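Local coordinates for protein amidohydrolase (Thermotoga maritima, PDB 3OOQ) that probably hydrolyses amide or related bonds as a member of the amidohydrolase family, possibly as an allantoinase, at residues F[13-21]-F[329-338]; F[252-260]-F[283-294]. All coordinates share one frame; numbering follows the deposited sequence.

Overall arrangement
From the N terminus the chain first forms strand 7-10 of the small four-stranded sheet and then strand 12-14, which pairs with strand 54-64; the loop 15-21 that follows is half of contact 1. Its other half, helix 329-334 and the turn into helix 338-343, comes 308 residues later, so contact 1 closes a loop that takes in most of the TIM-barrel-like catalytic part. Contact 2 is nested inside it and closes a short loop of 22 residues: residues 252-260, following strand 247-249, meet residues 283-294, which lead into helix 290-297. The centres of the contacts lie about 22 Å apart, and the two contacts touch through Ile291, which packs against Leu332 and Ile335.

Contact 1: residues F[13-21]-F[329-338]; sequences TVFPITSRP and EEDLLKILTV
Ile17 meets the 329-338 segment with both branches of its side chain. CD1 rests on CB of Leu333 at 3.7 Å, the two side chains crossing at about a right angle. With CG1 beside the backbone N (chi1 -64°), Ile17 CG2 points anti to that N and reaches Thr337 OG1 at 3.2 Å, also touching Lys334 CG and Val338 CG1. That hydroxyl donates to Leu333 O at 2.6 Å from above the carbonyl plane, and Leu336 N reaches the same oxygen from the opposite face. In this amidohydrolase the contact fastens the loop after strand 12-14, which pairs with strand 54-64, to helix 329-334 of the TIM-barrel-like part. An alanine here is likely to open a gap between Leu333 and Val338 and deprive the Thr337 hydroxyl of its apolar cover. Phe15 CD2 lies 4.1 Å from Leu333 CD1, which comes at the ring obliquely, and Pro21 CB sits over one face; Glu329 OE2, hydrogen-bonded to His367, lies near Phe15 CE2. Water 1 donates to both Ile17 O and Glu330 O. At the surface Arg20 NH1 and Glu330 OE2 form a salt bridge at 3.4 Å, with the guanidinium and carboxylate planes 82° apart and no N-H aimed at the oxygen.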
loop_
_atom_site.group_PDB
_atom_site.type_symbol
_atom_site.label_atom_id
_atom_site.label_comp_id
_atom_site.label_asym_id
_atom_site.label_seq_id
_atom_site.Cartn_x
_atom_site.Cartn_y
_atom_site.Cartn_z
ATOM N N THR F 13 -49.691 -39.246 -15.018
ATOM C CA THR F 13 -48.968 -39.310 -16.289
ATOM C C THR F 13 -47.500 -39.459 -15.874
ATOM O O THR F 13 -46.894 -38.529 -15.308
ATOM C CB THR F 13 -49.171 -38.056 -17.152
ATOM O OG1 THR F 13 -50.569 -37.868 -17.408
ATOM C CG2 THR F 13 -48.404 -38.171 -18.488
ATOM N N VAL F 14 -46.955 -40.647 -16.128
ATOM C CA VAL F 14 -45.600 -40.998 -15.707
ATOM C C VAL F 14 -44.627 -40.703 -16.841
ATOM O O VAL F 14 -44.842 -41.138 -17.982
ATOM C CB VAL F 14 -45.480 -42.509 -15.268
ATOM C CG1 VAL F 14 -44.051 -42.835 -14.784
ATOM C CG2 VAL F 14 -46.489 -42.842 -14.171
ATOM N N PHE F 15 -43.565 -39.967 -16.514
ATOM C CA PHE F 15 -42.486 -39.661 -17.438
ATOM C C PHE F 15 -41.208 -40.402 -17.026
ATOM O O PHE F 15 -40.397 -39.860 -16.261
ATOM C CB PHE F 15 -42.237 -38.141 -17.464
ATOM C CG PHE F 15 -43.148 -37.390 -18.398
ATOM C CD1 PHE F 15 -44.481 -37.151 -18.064
ATOM C CD2 PHE F 15 -42.669 -36.900 -19.603
ATOM C CE1 PHE F 15 -45.333 -36.452 -18.927
ATOM C CE2 PHE F 15 -43.514 -36.196 -20.479
ATOM C CZ PHE F 15 -44.853 -35.977 -20.131
ATOM N N PRO F 16 -41.010 -41.642 -17.531
ATOM C CA PRO F 16 -39.784 -42.379 -17.196
ATOM C C PRO F 16 -38.504 -41.719 -17.729
ATOM O O PRO F 16 -37.417 -41.998 -17.202
ATOM C CB PRO F 16 -39.973 -43.736 -17.891
ATOM C CG PRO F 16 -41.402 -43.829 -18.237
ATOM C CD PRO F 16 -41.889 -42.424 -18.427
ATOM N N ILE F 17 -38.660 -40.890 -18.772
ATOM C CA ILE F 17 -37.596 -40.151 -19.470
ATOM C C ILE F 17 -36.871 -40.996 -20.486
ATOM O O ILE F 17 -36.647 -40.554 -21.599
ATOM C CB ILE F 17 -36.532 -39.461 -18.523
ATOM C CG1 ILE F 17 -37.164 -38.375 -17.651
ATOM C CG2 ILE F 17 -35.356 -38.901 -19.347
ATOM C CD1 ILE F 17 -38.030 -37.366 -18.392
ATOM N N THR F 18 -36.512 -42.215 -20.100
ATOM C CA THR F 18 -35.784 -43.112 -20.982
ATOM C C THR F 18 -36.732 -43.926 -21.862
ATOM O O THR F 18 -36.294 -44.761 -22.650
ATOM C CB THR F 18 -34.883 -44.023 -20.174
ATOM O OG1 THR F 18 -35.667 -44.659 -19.156
ATOM C CG2 THR F 18 -33.739 -43.187 -19.504
ATOM N N SER F 19 -38.028 -43.687 -21.705
ATOM C CA SER F 19 -39.049 -44.196 -22.617
ATOM C C SER F 19 -40.227 -43.231 -22.534
ATOM O O SER F 19 -40.263 -42.362 -21.653
ATOM C CB SER F 19 -39.468 -45.636 -22.282
ATOM O OG SER F 19 -39.956 -45.751 -20.964
ATOM N N ARG F 20 -41.152 -43.356 -23.479
ATOM C CA ARG F 20 -42.252 -42.407 -23.630
ATOM C C ARG F 20 -43.221 -42.393 -22.452
ATOM O O ARG F 20 -43.450 -43.431 -21.833
ATOM C CB ARG F 20 -42.989 -42.644 -24.953
ATOM C CG ARG F 20 -42.548 -41.650 -26.014
ATOM C CD ARG F 20 -42.505 -42.244 -27.401
ATOM N NE ARG F 20 -41.483 -41.577 -28.225
ATOM C CZ ARG F 20 -41.730 -40.739 -29.234
ATOM N NH1 ARG F 20 -40.719 -40.193 -29.902
ATOM N NH2 ARG F 20 -42.984 -40.449 -29.582
ATOM N N PRO F 21 -43.800 -41.214 -22.151
ATOM C CA PRO F 21 -44.739 -41.109 -21.040
ATOM C C PRO F 21 -46.005 -41.944 -21.249
ATOM O O PRO F 21 -46.336 -42.302 -22.383
ATOM C CB PRO F 21 -45.075 -39.604 -20.983
ATOM C CG PRO F 21 -44.706 -39.064 -22.337
ATOM C CD PRO F 21 -43.613 -39.929 -22.861
ATOM N N GLU F 329 -38.509 -30.954 -26.372
ATOM C CA GLU F 329 -38.863 -31.338 -25.010
ATOM C C GLU F 329 -38.205 -32.633 -24.512
ATOM O O GLU F 329 -37.634 -32.652 -23.423
ATOM C CB GLU F 329 -40.393 -31.444 -24.884
ATOM C CG GLU F 329 -40.849 -31.998 -23.549
ATOM C CD GLU F 329 -42.296 -32.487 -23.571
ATOM O OE1 GLU F 329 -43.108 -31.910 -24.332
ATOM O OE2 GLU F 329 -42.616 -33.445 -22.823
ATOM N N GLU F 330 -38.317 -33.704 -25.306
ATOM C CA GLU F 330 -37.804 -35.035 -24.959
ATOM C C GLU F 330 -36.312 -34.956 -24.609
ATOM O O GLU F 330 -35.864 -35.519 -23.603
ATOM C CB GLU F 330 -38.032 -36.003 -26.144
ATOM C CG GLU F 330 -37.753 -37.482 -25.887
ATOM C CD GLU F 330 -37.948 -38.360 -27.144
ATOM O OE1 GLU F 330 -37.147 -39.303 -27.342
ATOM O OE2 GLU F 330 -38.894 -38.102 -27.928
ATOM N N ASP F 331 -35.561 -34.250 -25.445
ATOM C CA ASP F 331 -34.115 -34.044 -25.257
ATOM C C ASP F 331 -33.795 -33.191 -24.017
ATOM O O ASP F 331 -32.885 -33.508 -23.217
ATOM C CB ASP F 331 -33.525 -33.360 -26.500
ATOM C CG ASP F 331 -33.458 -34.282 -27.711
ATOM O OD1 ASP F 331 -33.278 -35.505 -27.535
ATOM O OD2 ASP F 331 -33.568 -33.775 -28.850
ATOM N N LEU F 332 -34.538 -32.097 -23.879
ATOM C CA LEU F 332 -34.357 -31.186 -22.759
ATOM C C LEU F 332 -34.642 -31.870 -21.428
ATOM O O LEU F 332 -34.012 -31.552 -20.413
ATOM C CB LEU F 332 -35.243 -29.960 -22.930
ATOM C CG LEU F 332 -34.851 -29.055 -24.091
ATOM C CD1 LEU F 332 -36.008 -28.126 -24.444
ATOM C CD2 LEU F 332 -33.579 -28.235 -23.736
ATOM N N LEU F 333 -35.583 -32.812 -21.424
ATOM C CA LEU F 333 -35.814 -33.602 -20.217
ATOM C C LEU F 333 -34.634 -34.518 -19.906
ATOM O O LEU F 333 -34.190 -34.585 -18.754
ATOM C CB LEU F 333 -37.130 -34.390 -20.316
ATOM C CG LEU F 333 -38.367 -33.510 -20.249
ATOM C CD1 LEU F 333 -39.649 -34.317 -20.661
ATOM C CD2 LEU F 333 -38.484 -32.967 -18.839
ATOM N N LYS F 334 -34.110 -35.186 -20.937
ATOM C CA LYS F 334 -32.955 -36.094 -20.786
ATOM C C LYS F 334 -31.702 -35.361 -20.271
ATOM O O LYS F 334 -30.969 -35.885 -19.430
ATOM C CB LYS F 334 -32.602 -36.795 -22.108
ATOM C CG LYS F 334 -33.643 -37.744 -22.650
ATOM C CD LYS F 334 -33.141 -38.487 -23.890
ATOM C CE LYS F 334 -34.243 -39.425 -24.439
ATOM N NZ LYS F 334 -33.720 -40.455 -25.392
ATOM N N ILE F 335 -31.454 -34.157 -20.777
ATOM C CA ILE F 335 -30.258 -33.410 -20.342
ATOM C C ILE F 335 -30.386 -32.863 -18.913
ATOM O O ILE F 335 -29.422 -32.306 -18.350
ATOM C CB ILE F 335 -29.843 -32.307 -21.340
ATOM C CG1 ILE F 335 -30.841 -31.149 -21.356
ATOM C CG2 ILE F 335 -29.639 -32.893 -22.718
ATOM C CD1 ILE F 335 -30.395 -29.965 -22.258
ATOM N N LEU F 336 -31.576 -33.018 -18.341
ATOM C CA LEU F 336 -31.825 -32.679 -16.950
ATOM C C LEU F 336 -31.831 -33.888 -16.022
ATOM O O LEU F 336 -31.853 -33.726 -14.783
ATOM C CB LEU F 336 -33.140 -31.925 -16.812
ATOM C CG LEU F 336 -33.203 -30.516 -17.407
ATOM C CD1 LEU F 336 -34.647 -29.987 -17.307
ATOM C CD2 LEU F 336 -32.200 -29.563 -16.722
ATOM N N THR F 337 -31.797 -35.086 -16.615
ATOM C CA THR F 337 -32.027 -36.338 -15.878
ATOM C C THR F 337 -30.980 -37.437 -16.170
ATOM O O THR F 337 -29.938 -37.496 -15.502
ATOM C CB THR F 337 -33.481 -36.843 -16.102
ATOM O OG1 THR F 337 -33.749 -36.863 -17.508
ATOM C CG2 THR F 337 -34.507 -35.909 -15.417
ATOM N N VAL F 338 -31.247 -38.290 -17.164
ATOM C CA VAL F 338 -30.399 -39.444 -17.460
ATOM C C VAL F 338 -28.993 -39.069 -17.975
ATOM O O VAL F 338 -28.012 -39.698 -17.600
ATOM C CB VAL F 338 -31.120 -40.456 -18.437
ATOM C CG1 VAL F 338 -31.473 -39.805 -19.782
ATOM C CG2 VAL F 338 -30.271 -41.731 -18.662
HETATM O O HOH W 1 -37.354 -37.606 -22.432
#

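Contact 2: residues F[252-260]-F[283-294]; sequences GTEAYKISK and LKDLTMETIAKL
A salt-bridge network of Glu254, Lys257 and Asp285 joins the turn after strand 247-249 to the loop before helix 290-297 in the TIM-barrel-like part of the amidohydrolase fold. The extended Lys257 chain brings NZ 2.7 Å from Asp285 OD2, on the anti lone pair of that oxygen, and the same NZ makes a weak 3.1 Å hydrogen bond to Glu254 OE2, part of a salt bridge. The ammonium probably offsets the nearness of Glu254 OE2 and Asp285 OD2, 3.8 Å apart. Gln100 of a second subunit hydrogen-bonds to both Glu254 and Lys257, joining the network to that subunit. A chi1 of 72° lays the Tyr256 ring along residues 285-290, with Lys257 CG over one face. Its hydroxyl donates to Asp285 O at 3.2 Å, in the carbonyl plane and on a lone pair. Thr290 OG1, buried without a polar partner in the model, lies 3.7 Å from Tyr256 CB. Further along, Leu294 CD2 approaches Ser259 CB at 3.6 Å. Thr253 puts CG2 against Leu286 CA and CB, while its OG1 hydrogen-bonds to His228. Water 2 donates to Thr253 O and accepts from Thr287 N, and water 3 links Glu254 OE2 to Asp285 N, 2.7 Å from each.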
loop_
_atom_site.group_PDB
_atom_site.type_symbol
_atom_site.label_atom_id
_atom_site.label_comp_id
_atom_site.label_asym_id
_atom_site.label_seq_id
_atom_site.Cartn_x
_atom_site.Cartn_y
_atom_site.Cartn_z
ATOM N N GLY F 252 -18.426 -25.188 -21.726
ATOM C CA GLY F 252 -18.153 -25.465 -23.144
ATOM C C GLY F 252 -18.889 -24.507 -24.067
ATOM O O GLY F 252 -19.450 -24.904 -25.089
ATOM N N THR F 253 -18.865 -23.233 -23.696
ATOM C CA THR F 253 -19.609 -22.185 -24.391
ATOM C C THR F 253 -19.450 -22.234 -25.920
ATOM O O THR F 253 -20.438 -22.097 -26.638
ATOM C CB THR F 253 -19.220 -20.810 -23.812
ATOM O OG1 THR F 253 -19.683 -20.749 -22.459
ATOM C CG2 THR F 253 -19.847 -19.667 -24.590
ATOM N N GLU F 254 -18.220 -22.462 -26.401
ATOM C CA GLU F 254 -17.948 -22.539 -27.834
ATOM C C GLU F 254 -17.751 -23.960 -28.354
ATOM O O GLU F 254 -17.211 -24.145 -29.453
ATOM C CB GLU F 254 -16.741 -21.658 -28.196
ATOM C CG GLU F 254 -16.981 -20.186 -27.921
ATOM C CD GLU F 254 -15.937 -19.284 -28.544
ATOM O OE1 GLU F 254 -14.848 -19.772 -28.934
ATOM O OE2 GLU F 254 -16.226 -18.073 -28.655
ATOM N N ALA F 255 -18.200 -24.959 -27.581
ATOM C CA ALA F 255 -18.098 -26.373 -27.977
ATOM C C ALA F 255 -18.754 -26.632 -29.338
ATOM O O ALA F 255 -18.307 -27.502 -30.096
ATOM C CB ALA F 255 -18.695 -27.301 -26.897
ATOM N N TYR F 256 -19.785 -25.849 -29.655
ATOM C CA TYR F 256 -20.494 -26.001 -30.913
ATOM C C TYR F 256 -19.600 -25.737 -32.131
ATOM O O TYR F 256 -19.849 -26.265 -33.218
ATOM C CB TYR F 256 -21.763 -25.141 -30.936
ATOM C CG TYR F 256 -21.537 -23.644 -31.064
ATOM C CD1 TYR F 256 -21.361 -23.041 -32.319
ATOM C CD2 TYR F 256 -21.532 -22.823 -29.931
ATOM C CE1 TYR F 256 -21.164 -21.657 -32.431
ATOM C CE2 TYR F 256 -21.345 -21.442 -30.035
ATOM C CZ TYR F 256 -21.157 -20.868 -31.281
ATOM O OH TYR F 256 -20.983 -19.497 -31.372
ATOM N N LYS F 257 -18.551 -24.939 -31.952
ATOM C CA LYS F 257 -17.624 -24.672 -33.036
ATOM C C LYS F 257 -16.728 -25.879 -33.306
ATOM O O LYS F 257 -16.164 -25.997 -34.374
ATOM C CB LYS F 257 -16.782 -23.423 -32.743
ATOM C CG LYS F 257 -17.597 -22.171 -32.482
ATOM C CD LYS F 257 -16.721 -20.977 -32.146
ATOM C CE LYS F 257 -17.559 -19.712 -32.100
ATOM N NZ LYS F 257 -16.759 -18.512 -31.708
ATOM N N ILE F 258 -16.610 -26.792 -32.354
ATOM C CA ILE F 258 -15.722 -27.942 -32.529
ATOM C C ILE F 258 -16.431 -29.234 -32.173
ATOM O O ILE F 258 -15.813 -30.194 -31.701
ATOM C CB ILE F 258 -14.429 -27.781 -31.682
ATOM C CG1 ILE F 258 -14.792 -27.561 -30.212
ATOM C CG2 ILE F 258 -13.580 -26.618 -32.230
ATOM C CD1 ILE F 258 -13.652 -27.780 -29.218
ATOM N N SER F 259 -17.734 -29.259 -32.421
ATOM C CA SER F 259 -18.586 -30.366 -31.991
ATOM C C SER F 259 -18.204 -31.722 -32.610
ATOM O O SER F 259 -18.319 -32.760 -31.956
ATOM C CB SER F 259 -20.059 -30.040 -32.252
ATOM O OG SER F 259 -20.244 -29.564 -33.572
ATOM N N LYS F 260 -17.732 -31.707 -33.855
ATOM C CA LYS F 260 -17.328 -32.946 -34.532
ATOM C C LYS F 260 -16.225 -33.631 -33.756
ATOM O O LYS F 260 -16.291 -34.838 -33.510
ATOM C CB LYS F 260 -16.891 -32.679 -35.978
ATOM C CG LYS F 260 -18.022 -32.793 -37.027
ATOM C CD LYS F 260 -19.267 -31.943 -36.690
ATOM C CE LYS F 260 -19.976 -31.462 -37.967
ATOM N NZ LYS F 260 -20.535 -32.599 -38.764
ATOM N N LEU F 283 -17.458 -15.212 -23.178
ATOM C CA LEU F 283 -18.875 -15.575 -23.307
ATOM C C LEU F 283 -19.571 -14.899 -24.494
ATOM O O LEU F 283 -20.775 -15.073 -24.676
ATOM C CB LEU F 283 -19.633 -15.246 -22.005
ATOM C CG LEU F 283 -19.121 -15.903 -20.720
ATOM C CD1 LEU F 283 -20.053 -15.643 -19.535
ATOM C CD2 LEU F 283 -18.961 -17.386 -20.917
ATOM N N LYS F 284 -18.838 -14.140 -25.304
ATOM C CA LYS F 284 -19.479 -13.350 -26.384
ATOM C C LYS F 284 -20.323 -14.164 -27.392
ATOM O O LYS F 284 -21.310 -13.648 -27.914
ATOM C CB LYS F 284 -18.458 -12.484 -27.135
ATOM C CG LYS F 284 -17.627 -13.207 -28.178
ATOM C CD LYS F 284 -16.738 -12.225 -28.975
ATOM C CE LYS F 284 -16.364 -12.799 -30.338
ATOM N NZ LYS F 284 -14.993 -12.373 -30.782
ATOM N N ASP F 285 -19.928 -15.408 -27.665
ATOM C CA ASP F 285 -20.668 -16.268 -28.610
ATOM C C ASP F 285 -21.559 -17.324 -27.943
ATOM O O ASP F 285 -21.963 -18.302 -28.589
ATOM C CB ASP F 285 -19.707 -16.935 -29.612
ATOM C CG ASP F 285 -19.204 -15.966 -30.671
ATOM O OD1 ASP F 285 -19.802 -14.891 -30.843
ATOM O OD2 ASP F 285 -18.208 -16.267 -31.343
ATOM N N LEU F 286 -21.863 -17.138 -26.662
ATOM C CA LEU F 286 -22.821 -18.010 -25.974
ATOM C C LEU F 286 -24.163 -17.955 -26.697
ATOM O O LEU F 286 -24.627 -16.887 -27.069
ATOM C CB LEU F 286 -22.974 -17.596 -24.493
ATOM C CG LEU F 286 -23.995 -18.226 -23.536
ATOM C CD1 LEU F 286 -23.583 -17.932 -22.101
ATOM C CD2 LEU F 286 -25.346 -17.623 -23.718
ATOM N N THR F 287 -24.767 -19.119 -26.912
ATOM C CA THR F 287 -26.086 -19.210 -27.536
ATOM C C THR F 287 -26.839 -20.421 -27.006
ATOM O O THR F 287 -26.258 -21.500 -26.781
ATOM C CB THR F 287 -26.027 -19.245 -29.091
ATOM O OG1 THR F 287 -27.339 -19.539 -29.607
ATOM C CG2 THR F 287 -25.026 -20.307 -29.591
HETATM N N MSE F 288 -28.134 -20.232 -26.793
HETATM C CA MSE F 288 -28.991 -21.320 -26.371
HETATM C C MSE F 288 -29.166 -22.380 -27.467
HETATM O O MSE F 288 -29.569 -23.515 -27.189
HETATM C CB MSE F 288 -30.337 -20.779 -25.941
HETATM C CG MSE F 288 -30.969 -21.646 -24.914
HETATM SE SE MSE F 288 -31.819 -20.508 -23.652
HETATM C CE MSE F 288 -31.677 -21.663 -22.110
ATOM N N GLU F 289 -28.841 -21.994 -28.700
ATOM C CA GLU F 289 -28.819 -22.909 -29.840
ATOM C C GLU F 289 -27.811 -24.040 -29.713
ATOM O O GLU F 289 -27.886 -25.030 -30.448
ATOM C CB GLU F 289 -28.517 -22.133 -31.111
ATOM C CG GLU F 289 -29.621 -21.182 -31.523
ATOM C CD GLU F 289 -29.438 -20.694 -32.938
ATOM O OE1 GLU F 289 -28.279 -20.553 -33.379
ATOM O OE2 GLU F 289 -30.452 -20.459 -33.612
ATOM N N THR F 290 -26.866 -23.887 -28.792
ATOM C CA THR F 290 -25.839 -24.888 -28.561
ATOM C C THR F 290 -26.433 -26.256 -28.159
ATOM O O THR F 290 -25.908 -27.307 -28.534
ATOM C CB THR F 290 -24.772 -24.382 -27.532
ATOM O OG1 THR F 290 -23.547 -25.085 -27.731
ATOM C CG2 THR F 290 -25.222 -24.589 -26.094
ATOM N N ILE F 291 -27.538 -26.240 -27.416
ATOM C CA ILE F 291 -28.187 -27.481 -27.028
ATOM C C ILE F 291 -28.506 -28.305 -28.296
ATOM O O ILE F 291 -27.994 -29.412 -28.474
ATOM C CB ILE F 291 -29.435 -27.228 -26.153
ATOM C CG1 ILE F 291 -29.012 -26.714 -24.755
ATOM C CG2 ILE F 291 -30.303 -28.503 -26.051
ATOM C CD1 ILE F 291 -30.147 -26.137 -23.929
ATOM N N ALA F 292 -29.295 -27.716 -29.184
ATOM C CA ALA F 292 -29.654 -28.325 -30.464
ATOM C C ALA F 292 -28.420 -28.766 -31.234
ATOM O O ALA F 292 -28.355 -29.905 -31.718
ATOM C CB ALA F 292 -30.461 -27.334 -31.299
ATOM N N LYS F 293 -27.436 -27.865 -31.335
ATOM C CA LYS F 293 -26.290 -28.104 -32.180
ATOM C C LYS F 293 -25.493 -29.307 -31.692
ATOM O O LYS F 293 -25.117 -30.173 -32.489
ATOM C CB LYS F 293 -25.407 -26.862 -32.285
ATOM C CG LYS F 293 -26.090 -25.715 -33.002
ATOM C CD LYS F 293 -25.270 -24.436 -32.973
ATOM C CE LYS F 293 -25.841 -23.439 -33.974
ATOM N NZ LYS F 293 -24.762 -22.872 -34.799
ATOM N N LEU F 294 -25.261 -29.376 -30.392
ATOM C CA LEU F 294 -24.468 -30.462 -29.840
ATOM C C LEU F 294 -25.240 -31.768 -29.927
ATOM O O LEU F 294 -24.687 -32.774 -30.359
ATOM C CB LEU F 294 -24.011 -30.144 -28.414
ATOM C CG LEU F 294 -23.026 -28.962 -28.344
ATOM C CD1 LEU F 294 -22.583 -28.664 -26.924
ATOM C CD2 LEU F 294 -21.807 -29.224 -29.228
HETATM O O HOH W 2 -23.095 -21.471 -26.033
HETATM O O HOH W 3 -17.898 -17.025 -26.801
#